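Local coordinates for protein glycosyl hydrolase family 10 (Bacteroides intestinalis DSM 17393, PDB 4QPW) that binds xylo-oligosaccharides such as xylohexaose through this carbohydrate-binding module, one part of a larger enzyme that probably hydrolyses xylan, at residues A[67-73]-A[108-114]. Sequence-based numbering, arbitrary orientation.
Sequences GKEYKLK and YEFSFKA
The Phe112 ring meets Leu72 N of the neighbouring strand edge-on and in plane, with Phe110 O of its own strand also in plane at the edge, while its CZ lies 3.8 Å from Tyr70 CB. Tyr70, Leu72, Phe110 and Phe112 share the inner face of an antiparallel strand pair in the beta-sandwich of this carbohydrate-binding module. CG of Phe112 sits between its own backbone N and carbonyl carbon (chi1 67°), which swings the ring across toward 69-73. The Tyr70 and Phe112 rings meet obliquely, planes at 33°. Ala114 CB lies at the edge of the Tyr70 ring, 4.0 Å from Tyr70 CE2, and Leu72 CB at the edge of the Phe110 ring. Leu72, Phe110 and Phe112 pack on strands 82-89 and 95-101 of the five-stranded sheet, Phe110 edge-to-face with Phe86; Tyr70 OH is hydrogen-bonded to Glu65 N.

Tyr70 with Phe112 and Leu72 with Phe110 are hydrogen-bonded pairs, each closed by two N-H...O bonds. Beyond them, Ala114 N reaches Lys68 O and Gly67 N reaches Ala114 O, carrying the ladder past the strand ends. Strand 130-141 flanks 69-73 as its second neighbour.

The outer face is polar. Glu69 bends at chi2, laying OE2 3.1 Å from Lys113 CB. A water donates to Gly67 O and weakly accepts from Lys113 NZ. Lys73 runs alongside Glu109, its NZ making a long 3.9 Å salt bridge to OE2. Lys71 NZ and Lys73 NZ each also form a salt bridge with Asp2 OD2. The extended Lys71 chain makes the short salt bridge, NZ hydrogen-bonding Glu109 OE1 at 2.8 Å on its syn side, 29° out of the carboxylate plane.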
loop_
_atom_site.group_PDB
_atom_site.type_symbol
_atom_site.label_atom_id
_atom_site.label_comp_id
_atom_site.label_asym_id
_atom_site.label_seq_id
_atom_site.Cartn_x
_atom_site.Cartn_y
_atom_site.Cartn_z
ATOM N N GLY A 67 1.886 19.603 -7.099
ATOM C CA GLY A 67 0.966 20.668 -6.761
ATOM C C GLY A 67 -0.471 20.408 -7.124
ATOM O O GLY A 67 -1.364 21.145 -6.674
ATOM N N LYS A 68 -0.823 19.345 -7.848
ATOM C CA LYS A 68 -2.224 18.984 -8.120
ATOM C C LYS A 68 -2.813 18.152 -7.032
ATOM O O LYS A 68 -2.103 17.464 -6.289
ATOM C CB LYS A 68 -2.310 18.335 -9.462
ATOM C CG LYS A 68 -1.901 19.255 -10.603
ATOM C CD LYS A 68 -2.285 18.718 -11.952
ATOM C CE LYS A 68 -1.899 19.676 -13.089
ATOM N NZ LYS A 68 -0.479 20.220 -13.053
ATOM N N GLU A 69 -4.130 18.220 -6.884
ATOM C CA GLU A 69 -4.872 17.482 -5.862
ATOM C C GLU A 69 -5.435 16.150 -6.396
ATOM O O GLU A 69 -6.060 16.102 -7.459
ATOM C CB GLU A 69 -6.054 18.345 -5.431
ATOM C CG GLU A 69 -5.783 19.688 -4.733
ATOM C CD GLU A 69 -5.038 19.577 -3.424
ATOM O OE1 GLU A 69 -5.459 18.705 -2.586
ATOM O OE2 GLU A 69 -4.051 20.381 -3.227
ATOM N N TYR A 70 -5.250 15.125 -5.563
ATOM C CA TYR A 70 -5.696 13.749 -5.890
ATOM C C TYR A 70 -6.209 13.107 -4.687
ATOM O O TYR A 70 -6.078 13.582 -3.554
ATOM C CB TYR A 70 -4.472 12.906 -6.421
ATOM C CG TYR A 70 -3.768 13.495 -7.604
ATOM C CD1 TYR A 70 -4.160 13.248 -8.885
ATOM C CD2 TYR A 70 -2.622 14.342 -7.430
ATOM C CE1 TYR A 70 -3.505 13.748 -9.979
ATOM C CE2 TYR A 70 -1.998 14.861 -8.492
ATOM C CZ TYR A 70 -2.415 14.577 -9.772
ATOM O OH TYR A 70 -1.706 15.109 -10.836
ATOM N N LYS A 71 -6.816 11.899 -4.871
ATOM C CA LYS A 71 -7.014 10.953 -3.792
ATOM C C LYS A 71 -6.255 9.672 -4.054
ATOM O O LYS A 71 -6.175 9.220 -5.226
ATOM C CB LYS A 71 -8.493 10.515 -3.654
ATOM C CG LYS A 71 -9.418 11.633 -3.250
ATOM C CD LYS A 71 -10.864 11.144 -3.208
ATOM C CE LYS A 71 -11.844 12.279 -2.891
ATOM N NZ LYS A 71 -13.267 11.761 -2.807
ATOM N N LEU A 72 -5.694 9.096 -3.033
ATOM C CA LEU A 72 -5.295 7.701 -3.024
ATOM C C LEU A 72 -6.486 6.875 -2.489
ATOM O O LEU A 72 -7.033 7.240 -1.402
ATOM C CB LEU A 72 -4.106 7.508 -2.084
ATOM C CG LEU A 72 -3.709 6.111 -1.721
ATOM C CD1 LEU A 72 -3.168 5.324 -2.904
ATOM C CD2 LEU A 72 -2.694 6.108 -0.550
ATOM N N LYS A 73 -6.886 5.851 -3.174
ATOM C CA LYS A 73 -7.915 4.903 -2.710
ATOM C C LYS A 73 -7.307 3.565 -2.589
ATOM O O LYS A 73 -6.617 3.084 -3.540
ATOM C CB LYS A 73 -9.129 4.857 -3.598
ATOM C CG LYS A 73 -9.824 6.181 -3.762
ATOM C CD LYS A 73 -11.153 6.106 -4.509
ATOM C CE LYS A 73 -11.849 7.475 -4.548
ATOM N NZ LYS A 73 -13.172 7.409 -5.175
ATOM N N TYR A 108 -10.426 2.813 1.751
ATOM C CA TYR A 108 -9.878 3.952 2.439
ATOM C C TYR A 108 -9.474 4.998 1.448
ATOM O O TYR A 108 -8.916 4.641 0.361
ATOM C CB TYR A 108 -8.673 3.496 3.310
ATOM C CG TYR A 108 -9.047 2.457 4.339
ATOM C CD1 TYR A 108 -9.479 2.908 5.640
ATOM C CD2 TYR A 108 -9.181 1.151 4.044
ATOM C CE1 TYR A 108 -9.947 2.039 6.593
ATOM C CE2 TYR A 108 -9.616 0.242 4.999
ATOM C CZ TYR A 108 -10.009 0.713 6.267
ATOM O OH TYR A 108 -10.494 -0.201 7.211
ATOM N N GLU A 109 -9.691 6.264 1.725
ATOM C CA GLU A 109 -9.288 7.331 0.854
ATOM C C GLU A 109 -8.457 8.350 1.568
ATOM O O GLU A 109 -8.697 8.686 2.749
ATOM C CB GLU A 109 -10.429 7.855 -0.103
ATOM C CG GLU A 109 -11.606 8.591 0.501
ATOM C CD GLU A 109 -12.619 9.076 -0.546
ATOM O OE1 GLU A 109 -12.751 10.324 -0.458
ATOM O OE2 GLU A 109 -13.221 8.284 -1.352
ATOM N N PHE A 110 -7.473 8.899 0.887
ATOM C CA PHE A 110 -6.518 9.963 1.405
ATOM C C PHE A 110 -6.427 11.005 0.372
ATOM O O PHE A 110 -5.900 10.781 -0.727
ATOM C CB PHE A 110 -5.176 9.248 1.622
ATOM C CG PHE A 110 -3.936 10.148 1.823
ATOM C CD1 PHE A 110 -3.727 10.803 3.033
ATOM C CD2 PHE A 110 -2.965 10.254 0.840
ATOM C CE1 PHE A 110 -2.580 11.630 3.205
ATOM C CE2 PHE A 110 -1.818 11.019 1.050
ATOM C CZ PHE A 110 -1.668 11.643 2.212
ATOM N N SER A 111 -6.911 12.209 0.672
ATOM C CA SER A 111 -6.747 13.327 -0.179
ATOM C C SER A 111 -5.407 14.030 -0.006
ATOM O O SER A 111 -4.967 14.175 1.162
ATOM C CB SER A 111 -7.869 14.371 0.101
ATOM O OG SER A 111 -9.139 13.870 -0.315
ATOM N N PHE A 112 -4.756 14.397 -1.054
ATOM C CA PHE A 112 -3.433 15.030 -0.926
ATOM C C PHE A 112 -3.189 15.880 -2.078
ATOM O O PHE A 112 -3.638 15.695 -3.201
ATOM C CB PHE A 112 -2.304 14.003 -0.758
ATOM C CG PHE A 112 -2.049 13.118 -1.962
ATOM C CD1 PHE A 112 -2.929 12.020 -2.316
ATOM C CD2 PHE A 112 -1.001 13.389 -2.829
ATOM C CE1 PHE A 112 -2.698 11.317 -3.429
ATOM C CE2 PHE A 112 -0.807 12.645 -3.943
ATOM C CZ PHE A 112 -1.679 11.598 -4.255
ATOM N N LYS A 113 -2.254 16.885 -1.858
ATOM C CA LYS A 113 -1.594 17.619 -2.903
ATOM C C LYS A 113 -0.278 16.897 -3.292
ATOM O O LYS A 113 0.527 16.658 -2.358
ATOM C CB LYS A 113 -1.381 19.058 -2.464
ATOM C CG LYS A 113 -0.898 19.917 -3.558
ATOM C CD LYS A 113 -1.021 21.393 -3.114
ATOM C CE LYS A 113 0.336 22.014 -2.840
ATOM N NZ LYS A 113 0.297 23.475 -2.498
ATOM N N ALA A 114 -0.022 16.571 -4.515
ATOM C CA ALA A 114 1.197 15.886 -4.846
ATOM C C ALA A 114 2.422 16.770 -4.481
ATOM O O ALA A 114 2.388 17.998 -4.770
ATOM C CB ALA A 114 1.250 15.525 -6.271
HETATM O O HOH W 1 -0.930 23.564 -5.532
#